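PDB 3CYM: HRDC domain-containing protein from Bifidobacterium adolescentis ATCC 15703, which is of unknown function but probably acts on nucleic acid as a 3'-5' exonuclease related to ribonuclease D. Local coordinates for residues 89-92 against 93-96; 254-258 against 259-263; 308-312 against 313-317; 367-370 against 371-375; 422-425 against 426-430. All coordinates share one frame; numbering follows the deposited sequence. Where two conformers were deposited one is given.

Overall arrangement
Three regions of the chain are sampled. Contact 1 is a turn leading into a strand of the exonuclease domain, with the side chain of Trp96 about 11 Å from a bound sodium ion; Asp44, Glu46 and Asp172 form a sodium site. Contacts 2 and 3 belong together, their centres about 12 Å apart: Leu259 CD2 meets Trp315 CE3 at 3.7 Å, and Leu258 packs on Ile310. Contacts 4 and 5 lie on two helices of the C-terminal domain, centres about 10 Å apart, joined where Val373 CG2 touches Val428 CG2 at 3.7 Å. The two pairs are remote from each other, contacts 3 and 5 lying about 58 Å apart between centres.

Contact 1 (89-92 against 93-96); sequences RAVG and DAVW
A type II' beta turn from Val91 to Ala94 takes the chain out of helix 84-91 towards strand 95-98 of the exonuclease domain. Its closing bond, from Ala94 N to Val91 O, is weak at 3.5 Å. Gly92 suits the first corner of the turn: its phi is positive (69°), and a beta carbon there would clash with the N of Asp93. Val91 holds CG1 anti to its backbone N (chi1 166°), which brings this methyl to the residues that follow the turn. There it meets Ala94 CB at 3.8 Å and comes obliquely to the indole of Trp96, 3.7 Å from NE1. Alanine, with a single methyl, probably leaves room for the valine and the indole to meet in this buried corner. One water ties the turn to the strand, donating to Gly92 O at 2.9 Å and to Ala94 O at 2.6 Å while accepting a weak bond from Trp96 NE1, so the indole N-H has a polar partner within an apolar setting. Trp96 packs edge-to-face with Phe108 of helix 101-111 and touches Leu41 and Ala43; the turn thus leads into an inner strand of the mixed sheet, between strands 40-47 and 117-120.

Contact 2 (254-258 against 259-263); sequences APTLL and LSDSS
The side chains of Thr256 and Asp261 meet at an oblique angle across the bend between the short helical turn 255-258 and helix 261-270. The methyl of Thr256, not its hydroxyl, does the touching: CG2 lies 3.9 Å from Asp261 OD1. With OG1 set between backbone N and carbonyl carbon (chi1 49°), CG2 is left beside the N, on the side of the aspartate. This is a van der Waals contact, for the polar end of Asp261 is engaged elsewhere: OD1 forms a salt bridge with Arg244, and OD2 accepts from Ser222 N.

Leu258 and Leu259 diverge, the latter in an extended backbone conformation with CG anti to its N (chi1 -176°). Leu258 packs on Leu247 and Ile310, Leu259 on Ile284 and the indole of Trp315, adjoining parts of one apolar core that leucines suit well. The end of the short helix is held modestly: Pro255 O receives Leu258 N at 3.0 Å and, weakly, Leu259 N at 3.3 Å, and a CA-H...O contact of 3.4 Å runs from Thr256 CA to Leu259 O.

Ser260 then starts the next helix as its N-cap. Its OG accepts from Ser263 N at 3.0 Å, with an angle of 157° at the hydrogen; a short hydroxyl side chain suits this place because it can turn back to an amide of the first turn.

Around this bend, Arg244 of helix 231-250 binds both Asp261 and Leu259 O, joining the link between the two helices to the long helix of the HRDC domain.

Contact 3 (308-312 against 313-317); sequences RKIKP and SMWKN
Pro312 O takes two backbone N-H groups at the start of helix 312-323: Lys316 N at 3.1 Å, in the carbonyl plane, and Trp315 N at 2.9 Å in a weak, bent bond (130° at the hydrogen). Just before it, Lys311 O accepts from Met314 N at 3.1 Å, the donor standing above the carbonyl plane. Proline suits this first turn, where its missing N-H costs no helix bond.

Met314 sends its side chain back along the incoming loop. CG lies anti to the carbonyl carbon and the chain is extended beyond it (chi2 174°), carrying the sulfur to Ile310 and Lys311: SD is 3.8 Å from Ile310 CG2, and takes a weak bond from Lys311 N at 3.6 Å. The flexible thioether fits there, offering both apolar surface and a soft acceptor. Ile310 CG2 also reaches the indole of Trp315 obliquely, 3.6 Å from CZ2. The broad indole is large enough to meet this methyl and still touch Leu240 and Arg244 of helix 231-250 and Ile284. Replacing Trp315 with an alanine would probably leave Ile310 CG2 without its indole partner and open a gap beside Leu240 and Ile284. Lys311 bends at chi2, and its NZ donates to Arg308 O at 2.9 Å.

Pro312 meets Phe278 of helix 275-279, so helix 312-323 is packed by its first turn against this helix and helix 231-250.

Contact 4 (367-370 against 371-375); sequences NRVR and KAVSQ
Lys371 N bonds to Asn367 O at 3.0 Å, and the side chain turns back over the preceding turn of helix 360-380. In the conformer given, one of two, CG occupies the crowded position between backbone N and carbonyl carbon (chi1 65°), near Arg368 O, and a bend at chi4 lays NZ 3.7 Å from Arg368 CG, an approach that is tentative. The guanidinium of Arg368 is directed to the backbone oxygens of Ala431 and Ile432.

Ala372 follows with a methyl beside the oxygens of Arg368 and Val369, its N bonding to Arg368 O at 3.2 Å. Small here, it allows helix 418-433 to come close at Ala431. Val373 N bonds to Val369 O at 3.0 Å, while its CG2 lies 3.4 Å from the same oxygen; branched valines suit this buried side.

Ser374 grips Arg370 O twice, through OG and through N, each at 2.9 Å and from opposite faces of the carbonyl plane. Its OG is anti to the carbonyl carbon (chi1 -65°), which folds the hydroxyl back along the helix. A valine in its place removes the hydroxyl, and Arg370 O would probably be left with the backbone N-H as its one donor from this residue.

Beyond the helix, Val369 and Val373 pack on Val428 of helix 418-433 and Leu393 of helix 390-397, and Val373 and Ser374 also touch Val384 of helix 384-387.

Contact 5 (422-425 against 426-430); sequences SLVA and ESVSR
Ala425, Val424 and Val428 carry this contact, one turn against the next on helix 418-433. The valines meet obliquely through one methyl each, Val424 CG1 lying 3.6 Å from Val428 CG2. Val428 keeps CG2 beside its backbone N (chi1 165° puts CG1 anti to that N), where it faces back to the previous turn and also approaches Val424 O. The backbone joins the same pair: Val428 N bonds to Val424 O at 3.0 Å, nearly along the C=O axis. Beta-branched side chains suit this buried stripe because they fill it close to the backbone.

Ala425 contributes chiefly through its carbonyl, which accepts from Ser429 N at 2.8 Å, with 164° at the hydrogen. Its small methyl suits the close approach of Ala408 on helix 407-414.

The helix is kinked here, and as a local feature two waters take the place of missing turn bonds. One donates to Ser422 O and accepts from Glu426 N at 3.2 Å; the other donates to Leu423 O and accepts from Ser427 N at 3.0 Å. Farther along, Glu426 OE1 and Arg430 NH2 form an i to i+4 salt bridge of 2.8 Å.

Val424 packs on Leu411 and Ile376, and Val428 on Val407. Apolar i to i+4 packing on one side and a Glu-Arg pair of the same spacing on another are typical of an amphipathic helix, here one of the bundle in the HRDC-like C-terminal domain.

Contact 1 (89-92 against 93-96)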
loop_
_atom_site.group_PDB
_atom_site.type_symbol
_atom_site.label_atom_id
_atom_site.label_comp_id
_atom_site.label_asym_id
_atom_site.label_seq_id
_atom_site.Cartn_x
_atom_site.Cartn_y
_atom_site.Cartn_z
ATOM N N ARG A 89 -2.106 25.823 3.085
ATOM C CA ARG A 89 -1.699 27.166 3.485
ATOM C C ARG A 89 -1.570 27.254 4.997
ATOM O O ARG A 89 -0.664 27.913 5.512
ATOM C CB ARG A 89 -2.681 28.208 2.939
ATOM C CG ARG A 89 -2.678 28.276 1.398
ATOM C CD ARG A 89 -3.423 29.471 0.825
ATOM N NE ARG A 89 -4.820 29.517 1.241
ATOM C CZ ARG A 89 -5.324 30.421 2.074
ATOM N NH1 ARG A 89 -4.546 31.371 2.578
ATOM N NH2 ARG A 89 -6.610 30.374 2.398
ATOM N N ALA A 90 -2.462 26.558 5.695
ATOM C CA ALA A 90 -2.425 26.468 7.151
ATOM C C ALA A 90 -1.181 25.733 7.675
ATOM O O ALA A 90 -0.616 26.108 8.702
ATOM C CB ALA A 90 -3.681 25.794 7.647
ATOM N N VAL A 91 -0.758 24.696 6.960
ATOM C CA VAL A 91 0.332 23.813 7.398
ATOM C C VAL A 91 1.693 24.298 6.868
ATOM O O VAL A 91 2.725 24.234 7.565
ATOM C CB VAL A 91 0.027 22.337 6.971
ATOM C CG1 VAL A 91 1.245 21.428 7.089
ATOM C CG2 VAL A 91 -1.135 21.774 7.787
ATOM N N GLY A 92 1.688 24.795 5.637
ATOM C CA GLY A 92 2.898 25.315 5.018
ATOM C C GLY A 92 3.901 24.226 4.700
ATOM O O GLY A 92 3.547 23.190 4.134
ATOM N N ASP A 93 5.154 24.463 5.083
ATOM C CA ASP A 93 6.255 23.569 4.749
ATOM C C ASP A 93 6.628 22.692 5.941
ATOM O O ASP A 93 7.760 22.221 6.041
ATOM C CB ASP A 93 7.468 24.375 4.252
ATOM C CG ASP A 93 8.150 25.169 5.365
ATOM O OD1 ASP A 93 9.385 25.340 5.295
ATOM O OD2 ASP A 93 7.460 25.606 6.311
ATOM N N ALA A 94 5.657 22.486 6.835
ATOM C CA ALA A 94 5.817 21.645 8.018
ATOM C C ALA A 94 6.073 20.185 7.653
ATOM O O ALA A 94 5.660 19.711 6.592
ATOM C CB ALA A 94 4.593 21.755 8.931
ATOM N N VAL A 95 6.761 19.488 8.538
ATOM C CA VAL A 95 7.118 18.095 8.348
ATOM C C VAL A 95 5.889 17.220 8.604
ATOM O O VAL A 95 5.262 17.310 9.650
ATOM C CB VAL A 95 8.296 17.688 9.284
ATOM C CG1 VAL A 95 8.604 16.190 9.174
ATOM C CG2 VAL A 95 9.543 18.501 8.968
ATOM N N TRP A 96 5.536 16.398 7.638
ATOM C CA TRP A 96 4.485 15.421 7.836
ATOM C C TRP A 96 5.113 14.147 8.399
ATOM O O TRP A 96 6.108 13.650 7.865
ATOM C CB TRP A 96 3.782 15.135 6.516
ATOM C CG TRP A 96 2.957 16.272 5.976
ATOM C CD1 TRP A 96 3.335 17.576 5.847
ATOM C CD2 TRP A 96 1.621 16.191 5.458
ATOM N NE1 TRP A 96 2.318 18.315 5.298
ATOM C CE2 TRP A 96 1.252 17.492 5.050
ATOM C CE3 TRP A 96 0.699 15.150 5.303
ATOM C CZ2 TRP A 96 -0.003 17.778 4.496
ATOM C CZ3 TRP A 96 -0.544 15.435 4.745
ATOM C CH2 TRP A 96 -0.881 16.737 4.352
HETATM O O HOH W 1 4.337 20.372 4.498
#

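Contact 2 (254-258 against 259-263)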
loop_
_atom_site.group_PDB
_atom_site.type_symbol
_atom_site.label_atom_id
_atom_site.label_comp_id
_atom_site.label_asym_id
_atom_site.label_seq_id
_atom_site.Cartn_x
_atom_site.Cartn_y
_atom_site.Cartn_z
ATOM N N ALA A 254 -15.769 -3.464 -3.560
ATOM C CA ALA A 254 -14.642 -4.361 -3.831
ATOM C C ALA A 254 -15.025 -5.364 -4.917
ATOM O O ALA A 254 -16.036 -6.047 -4.780
ATOM C CB ALA A 254 -14.232 -5.085 -2.567
ATOM N N PRO A 255 -14.233 -5.431 -6.008
ATOM C CA PRO A 255 -14.509 -6.271 -7.182
ATOM C C PRO A 255 -14.888 -7.722 -6.869
ATOM O O PRO A 255 -15.799 -8.261 -7.497
ATOM C CB PRO A 255 -13.199 -6.220 -7.960
ATOM C CG PRO A 255 -12.607 -4.914 -7.600
ATOM C CD PRO A 255 -13.001 -4.638 -6.186
ATOM N N THR A 256 -14.222 -8.324 -5.883
ATOM C CA THR A 256 -14.455 -9.728 -5.537
ATOM C C THR A 256 -15.743 -9.965 -4.743
ATOM O O THR A 256 -16.099 -11.111 -4.451
ATOM C CB THR A 256 -13.266 -10.323 -4.783
ATOM O OG1 THR A 256 -12.903 -9.443 -3.717
ATOM C CG2 THR A 256 -12.072 -10.508 -5.722
ATOM N N LEU A 257 -16.426 -8.882 -4.377
ATOM C CA LEU A 257 -17.764 -8.981 -3.809
ATOM C C LEU A 257 -18.809 -9.144 -4.913
ATOM O O LEU A 257 -19.883 -9.704 -4.690
ATOM C CB LEU A 257 -18.078 -7.774 -2.913
ATOM C CG LEU A 257 -17.449 -7.784 -1.513
ATOM C CD1 LEU A 257 -17.491 -6.411 -0.867
ATOM C CD2 LEU A 257 -18.145 -8.805 -0.628
ATOM N N LEU A 258 -18.481 -8.665 -6.110
ATOM C CA LEU A 258 -19.382 -8.767 -7.257
ATOM C C LEU A 258 -19.285 -10.119 -7.947
ATOM O O LEU A 258 -20.279 -10.661 -8.422
ATOM C CB LEU A 258 -19.081 -7.656 -8.259
ATOM C CG LEU A 258 -19.396 -6.240 -7.790
ATOM C CD1 LEU A 258 -19.330 -5.297 -8.978
ATOM C CD2 LEU A 258 -20.776 -6.167 -7.103
ATOM N N LEU A 259 -18.068 -10.647 -8.006
ATOM C CA LEU A 259 -17.786 -11.902 -8.677
ATOM C C LEU A 259 -16.460 -12.430 -8.132
ATOM O O LEU A 259 -15.452 -11.710 -8.101
ATOM C CB LEU A 259 -17.741 -11.695 -10.204
ATOM C CG LEU A 259 -17.540 -12.891 -11.139
ATOM C CD1 LEU A 259 -18.746 -13.822 -11.145
ATOM C CD2 LEU A 259 -17.241 -12.395 -12.540
ATOM N N SER A 260 -16.477 -13.680 -7.682
ATOM C CA SER A 260 -15.293 -14.336 -7.156
ATOM C C SER A 260 -14.315 -14.723 -8.263
ATOM O O SER A 260 -14.702 -14.864 -9.427
ATOM C CB SER A 260 -15.704 -15.592 -6.398
ATOM O OG SER A 260 -16.187 -16.570 -7.299
ATOM N N ASP A 261 -13.055 -14.915 -7.880
ATOM C CA ASP A 261 -12.021 -15.432 -8.774
ATOM C C ASP A 261 -12.257 -16.899 -9.133
ATOM O O ASP A 261 -11.988 -17.303 -10.259
ATOM C CB ASP A 261 -10.638 -15.266 -8.145
ATOM C CG ASP A 261 -10.144 -13.827 -8.172
ATOM O OD1 ASP A 261 -10.902 -12.928 -8.594
ATOM O OD2 ASP A 261 -8.981 -13.591 -7.775
ATOM N N SER A 262 -12.766 -17.680 -8.178
ATOM C CA SER A 262 -13.160 -19.075 -8.416
ATOM C C SER A 262 -14.174 -19.197 -9.536
ATOM O O SER A 262 -14.020 -20.066 -10.385
ATOM C CB SER A 262 -13.759 -19.716 -7.159
ATOM O OG SER A 262 -12.911 -19.556 -6.041
ATOM N N SER A 263 -15.201 -18.337 -9.522
ATOM C CA SER A 263 -16.235 -18.305 -10.572
ATOM C C SER A 263 -15.648 -18.000 -11.933
ATOM O O SER A 263 -15.956 -18.699 -12.889
ATOM C CB SER A 263 -17.332 -17.277 -10.283
ATOM O OG SER A 263 -18.107 -17.662 -9.161
#

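Contact 3 (308-312 against 313-317)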
loop_
_atom_site.group_PDB
_atom_site.type_symbol
_atom_site.label_atom_id
_atom_site.label_comp_id
_atom_site.label_asym_id
_atom_site.label_seq_id
_atom_site.Cartn_x
_atom_site.Cartn_y
_atom_site.Cartn_z
ATOM N N ARG A 308 -26.835 -7.703 -5.374
ATOM C CA ARG A 308 -28.079 -8.117 -6.035
ATOM C C ARG A 308 -28.373 -7.295 -7.288
ATOM O O ARG A 308 -29.152 -7.708 -8.140
ATOM C CB ARG A 308 -29.281 -7.965 -5.087
ATOM C CG ARG A 308 -29.286 -8.834 -3.834
ATOM C CD ARG A 308 -30.605 -8.672 -3.083
ATOM N NE ARG A 308 -30.412 -8.399 -1.657
ATOM C CZ ARG A 308 -30.775 -7.270 -1.052
ATOM N NH1 ARG A 308 -31.376 -6.300 -1.736
ATOM N NH2 ARG A 308 -30.552 -7.111 0.246
ATOM N N LYS A 309 -27.776 -6.105 -7.373
ATOM C CA LYS A 309 -28.022 -5.180 -8.490
ATOM C C LYS A 309 -27.329 -5.666 -9.765
ATOM O O LYS A 309 -27.710 -5.308 -10.875
ATOM C CB LYS A 309 -27.517 -3.782 -8.134
ATOM C CG LYS A 309 -28.440 -2.650 -8.526
ATOM C CD LYS A 309 -29.135 -2.054 -7.299
ATOM C CE LYS A 309 -28.257 -1.000 -6.625
ATOM N NZ LYS A 309 -28.841 -0.513 -5.333
ATOM N N ILE A 310 -26.294 -6.476 -9.590
ATOM C CA ILE A 310 -25.598 -7.088 -10.706
ATOM C C ILE A 310 -26.075 -8.535 -10.842
ATOM O O ILE A 310 -25.955 -9.332 -9.913
ATOM C CB ILE A 310 -24.069 -6.927 -10.543
ATOM C CG1 ILE A 310 -23.693 -5.486 -10.872
ATOM C CG2 ILE A 310 -23.315 -7.837 -11.474
ATOM C CD1 ILE A 310 -23.008 -4.763 -9.761
ATOM N N LYS A 311 -26.658 -8.838 -12.000
ATOM C CA LYS A 311 -27.296 -10.125 -12.259
ATOM C C LYS A 311 -26.346 -11.070 -12.986
ATOM O O LYS A 311 -25.451 -10.604 -13.705
ATOM C CB LYS A 311 -28.561 -9.928 -13.109
ATOM C CG LYS A 311 -29.559 -8.929 -12.558
ATOM C CD LYS A 311 -30.144 -9.344 -11.222
ATOM C CE LYS A 311 -31.177 -8.334 -10.755
ATOM N NZ LYS A 311 -31.613 -8.609 -9.363
ATOM N N PRO A 312 -26.520 -12.398 -12.788
ATOM C CA PRO A 312 -25.828 -13.433 -13.557
ATOM C C PRO A 312 -25.800 -13.209 -15.071
ATOM O O PRO A 312 -24.756 -13.435 -15.693
ATOM C CB PRO A 312 -26.627 -14.689 -13.218
ATOM C CG PRO A 312 -27.033 -14.464 -11.828
ATOM C CD PRO A 312 -27.362 -13.006 -11.737
ATOM N N SER A 313 -26.921 -12.741 -15.634
ATOM C CA SER A 313 -27.053 -12.501 -17.073
ATOM C C SER A 313 -25.980 -11.574 -17.627
ATOM O O SER A 313 -25.605 -11.686 -18.791
ATOM C CB SER A 313 -28.431 -11.917 -17.403
ATOM O OG SER A 313 -29.466 -12.850 -17.155
ATOM N N MET A 314 -25.503 -10.648 -16.791
ATOM C CA MET A 314 -24.470 -9.685 -17.188
ATOM C C MET A 314 -23.125 -10.364 -17.413
ATOM O O MET A 314 -22.355 -9.945 -18.272
ATOM C CB MET A 314 -24.307 -8.574 -16.143
ATOM C CG MET A 314 -25.583 -7.789 -15.834
ATOM S SD MET A 314 -25.350 -6.625 -14.472
ATOM C CE MET A 314 -27.031 -6.093 -14.174
ATOM N N TRP A 315 -22.838 -11.400 -16.629
ATOM C CA TRP A 315 -21.620 -12.173 -16.821
ATOM C C TRP A 315 -21.765 -13.109 -18.011
ATOM O O TRP A 315 -20.813 -13.306 -18.746
ATOM C CB TRP A 315 -21.240 -12.946 -15.561
ATOM C CG TRP A 315 -21.228 -12.104 -14.313
ATOM C CD1 TRP A 315 -22.018 -12.266 -13.219
ATOM C CD2 TRP A 315 -20.393 -10.967 -14.039
ATOM N NE1 TRP A 315 -21.732 -11.309 -12.276
ATOM C CE2 TRP A 315 -20.737 -10.498 -12.753
ATOM C CE3 TRP A 315 -19.383 -10.303 -14.754
ATOM C CZ2 TRP A 315 -20.106 -9.398 -12.160
ATOM C CZ3 TRP A 315 -18.760 -9.207 -14.165
ATOM C CH2 TRP A 315 -19.129 -8.765 -12.882
ATOM N N LYS A 316 -22.967 -13.648 -18.199
ATOM C CA LYS A 316 -23.302 -14.523 -19.334
ATOM C C LYS A 316 -23.018 -13.852 -20.684
ATOM O O LYS A 316 -22.392 -14.456 -21.549
ATOM C CB LYS A 316 -24.765 -14.969 -19.227
ATOM C CG LYS A 316 -25.281 -15.841 -20.371
ATOM C CD LYS A 316 -26.551 -16.611 -19.974
ATOM C CE LYS A 316 -27.726 -15.701 -19.586
ATOM N NZ LYS A 316 -28.353 -15.034 -20.764
ATOM N N ASN A 317 -23.454 -12.597 -20.831
ATOM C CA ASN A 317 -23.186 -11.766 -22.016
ATOM C C ASN A 317 -21.696 -11.542 -22.274
ATOM O O ASN A 317 -21.259 -11.471 -23.420
ATOM C CB ASN A 317 -23.847 -10.386 -21.869
ATOM C CG ASN A 317 -25.370 -10.434 -21.898
ATOM O OD1 ASN A 317 -25.978 -11.329 -22.494
ATOM N ND2 ASN A 317 -25.997 -9.442 -21.257
#

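Contact 4 (367-370 against 371-375)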
loop_
_atom_site.group_PDB
_atom_site.type_symbol
_atom_site.label_atom_id
_atom_site.label_comp_id
_atom_site.label_asym_id
_atom_site.label_seq_id
_atom_site.Cartn_x
_atom_site.Cartn_y
_atom_site.Cartn_z
ATOM N N ASN A 367 25.753 -14.448 -5.939
ATOM C CA ASN A 367 25.985 -14.908 -4.574
ATOM C C ASN A 367 27.185 -14.228 -3.910
ATOM O O ASN A 367 27.132 -13.927 -2.720
ATOM C CB ASN A 367 26.084 -16.436 -4.506
ATOM C CG ASN A 367 24.738 -17.116 -4.686
ATOM O OD1 ASN A 367 23.684 -16.483 -4.595
ATOM N ND2 ASN A 367 24.767 -18.416 -4.946
ATOM N N ARG A 368 28.239 -13.970 -4.690
ATOM C CA ARG A 368 29.353 -13.118 -4.248
ATOM C C ARG A 368 28.888 -11.687 -3.928
ATOM O O ARG A 368 29.297 -11.114 -2.923
ATOM C CB ARG A 368 30.495 -13.092 -5.277
ATOM C CG ARG A 368 31.233 -14.427 -5.449
ATOM C CD ARG A 368 32.662 -14.248 -5.965
ATOM N NE ARG A 368 32.730 -13.474 -7.206
ATOM C CZ ARG A 368 32.726 -13.999 -8.433
ATOM N NH1 ARG A 368 32.652 -15.310 -8.608
ATOM N NH2 ARG A 368 32.792 -13.206 -9.493
ATOM N N VAL A 369 28.023 -11.130 -4.774
ATOM C CA VAL A 369 27.425 -9.804 -4.539
ATOM C C VAL A 369 26.535 -9.785 -3.286
ATOM O O VAL A 369 26.666 -8.894 -2.439
ATOM C CB VAL A 369 26.660 -9.315 -5.802
ATOM C CG1 VAL A 369 25.698 -8.153 -5.498
ATOM C CG2 VAL A 369 27.650 -8.941 -6.879
ATOM N N ARG A 370 25.663 -10.784 -3.171
ATOM C CA ARG A 370 24.771 -10.953 -2.020
ATOM C C ARG A 370 25.505 -11.079 -0.686
ATOM O O ARG A 370 25.051 -10.510 0.306
ATOM C CB ARG A 370 23.869 -12.169 -2.205
ATOM C CG ARG A 370 22.682 -11.946 -3.121
ATOM C CD ARG A 370 22.146 -13.277 -3.576
ATOM N NE ARG A 370 21.046 -13.744 -2.743
ATOM C CZ ARG A 370 20.722 -15.020 -2.557
ATOM N NH1 ARG A 370 21.417 -15.999 -3.126
ATOM N NH2 ARG A 370 19.692 -15.315 -1.786
ATOM N N LYS A 371 26.613 -11.828 -0.654
ATOM C CA LYS A 371 27.362 -11.956 0.596
ATOM C C LYS A 371 28.115 -10.672 0.943
ATOM O O LYS A 371 28.339 -10.397 2.119
ATOM C CB LYS A 371 28.269 -13.203 0.645
ATOM C CG LYS A 371 29.416 -13.256 -0.343
ATOM C CD LYS A 371 30.469 -14.274 0.088
ATOM C CE LYS A 371 31.375 -14.714 -1.072
ATOM N NZ LYS A 371 30.715 -15.680 -2.001
ATOM N N ALA A 372 28.457 -9.882 -0.074
ATOM C CA ALA A 372 29.132 -8.605 0.111
ATOM C C ALA A 372 28.158 -7.581 0.703
ATOM O O ALA A 372 28.505 -6.839 1.626
ATOM C CB ALA A 372 29.710 -8.120 -1.209
ATOM N N VAL A 373 26.932 -7.582 0.190
ATOM C CA VAL A 373 25.881 -6.704 0.690
ATOM C C VAL A 373 25.438 -7.127 2.107
ATOM O O VAL A 373 25.215 -6.268 2.962
ATOM C CB VAL A 373 24.717 -6.594 -0.327
ATOM C CG1 VAL A 373 23.561 -5.793 0.227
ATOM C CG2 VAL A 373 25.217 -5.939 -1.611
ATOM N N SER A 374 25.369 -8.438 2.358
ATOM C CA SER A 374 25.075 -8.971 3.704
ATOM C C SER A 374 26.132 -8.594 4.738
ATOM O O SER A 374 25.808 -8.292 5.889
ATOM C CB SER A 374 24.910 -10.495 3.687
ATOM O OG SER A 374 23.776 -10.878 2.931
ATOM N N GLN A 375 27.394 -8.608 4.322
ATOM C CA GLN A 375 28.482 -8.214 5.202
ATOM C C GLN A 375 28.345 -6.744 5.624
ATOM O O GLN A 375 28.551 -6.413 6.794
ATOM C CB GLN A 375 29.837 -8.495 4.550
ATOM C CG GLN A 375 31.020 -8.394 5.509
ATOM C CD GLN A 375 30.850 -9.262 6.743
ATOM O OE1 GLN A 375 30.839 -10.486 6.650
ATOM N NE2 GLN A 375 30.714 -8.628 7.908
#

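Contact 5 (422-425 against 426-430)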
loop_
_atom_site.group_PDB
_atom_site.type_symbol
_atom_site.label_atom_id
_atom_site.label_comp_id
_atom_site.label_asym_id
_atom_site.label_seq_id
_atom_site.Cartn_x
_atom_site.Cartn_y
_atom_site.Cartn_z
ATOM N N SER A 422 27.072 4.901 -2.442
ATOM C CA SER A 422 28.317 5.203 -1.737
ATOM C C SER A 422 28.752 4.136 -0.735
ATOM O O SER A 422 29.940 3.890 -0.572
ATOM C CB SER A 422 28.195 6.541 -1.025
ATOM O OG SER A 422 28.014 7.581 -1.968
ATOM N N LEU A 423 27.784 3.507 -0.072
ATOM C CA LEU A 423 28.057 2.445 0.893
ATOM C C LEU A 423 28.391 1.114 0.223
ATOM O O LEU A 423 29.197 0.343 0.726
ATOM C CB LEU A 423 26.862 2.269 1.833
ATOM C CG LEU A 423 26.995 1.381 3.068
ATOM C CD1 LEU A 423 28.077 1.891 4.027
ATOM C CD2 LEU A 423 25.655 1.261 3.766
ATOM N N VAL A 424 27.794 0.860 -0.930
ATOM C CA VAL A 424 27.740 -0.500 -1.449
ATOM C C VAL A 424 28.591 -0.740 -2.701
ATOM O O VAL A 424 29.255 -1.769 -2.797
ATOM C CB VAL A 424 26.233 -0.943 -1.602
ATOM C CG1 VAL A 424 25.916 -1.646 -2.915
ATOM C CG2 VAL A 424 25.772 -1.735 -0.382
ATOM N N ALA A 425 28.593 0.219 -3.624
ATOM C CA ALA A 425 29.006 -0.025 -5.012
ATOM C C ALA A 425 30.423 -0.555 -5.222
ATOM O O ALA A 425 30.635 -1.432 -6.057
ATOM C CB ALA A 425 28.773 1.206 -5.852
ATOM N N GLU A 426 31.379 -0.047 -4.448
ATOM C CA GLU A 426 32.778 -0.461 -4.594
ATOM C C GLU A 426 32.985 -1.899 -4.140
ATOM O O GLU A 426 33.663 -2.679 -4.826
ATOM C CB GLU A 426 33.730 0.476 -3.835
ATOM C CG GLU A 426 35.191 0.295 -4.242
ATOM C CD GLU A 426 36.162 1.140 -3.443
ATOM O OE1 GLU A 426 37.382 0.918 -3.552
ATOM O OE2 GLU A 426 35.713 2.025 -2.698
ATOM N N SER A 427 32.397 -2.243 -2.995
ATOM C CA SER A 427 32.495 -3.601 -2.473
ATOM C C SER A 427 31.786 -4.587 -3.396
ATOM O O SER A 427 32.224 -5.718 -3.536
ATOM C CB SER A 427 31.941 -3.689 -1.050
ATOM O OG SER A 427 32.875 -3.182 -0.113
ATOM N N VAL A 428 30.693 -4.146 -4.021
ATOM C CA VAL A 428 29.953 -4.981 -4.967
ATOM C C VAL A 428 30.801 -5.191 -6.227
ATOM O O VAL A 428 30.960 -6.324 -6.690
ATOM C CB VAL A 428 28.554 -4.383 -5.277
ATOM C CG1 VAL A 428 27.933 -5.011 -6.512
ATOM C CG2 VAL A 428 27.624 -4.586 -4.083
ATOM N N SER A 429 31.373 -4.097 -6.736
ATOM C CA SER A 429 32.326 -4.116 -7.858
ATOM C C SER A 429 33.481 -5.101 -7.624
ATOM O O SER A 429 33.839 -5.867 -8.517
ATOM C CB SER A 429 32.881 -2.707 -8.081
ATOM O OG SER A 429 33.023 -2.420 -9.450
ATOM N N ARG A 430 34.034 -5.088 -6.412
ATOM C CA ARG A 430 35.079 -6.029 -6.007
ATOM C C ARG A 430 34.605 -7.481 -5.950
ATOM O O ARG A 430 35.352 -8.388 -6.325
ATOM C CB ARG A 430 35.666 -5.626 -4.659
ATOM C CG ARG A 430 36.564 -4.432 -4.740
ATOM C CD ARG A 430 37.007 -3.969 -3.366
ATOM N NE ARG A 430 37.698 -2.682 -3.442
ATOM C CZ ARG A 430 38.549 -2.226 -2.526
ATOM N NH1 ARG A 430 38.833 -2.943 -1.449
ATOM N NH2 ARG A 430 39.125 -1.045 -2.690
HETATM O O HOH W 2 31.075 2.757 -2.900
HETATM O O HOH W 3 31.457 -0.233 -0.920
#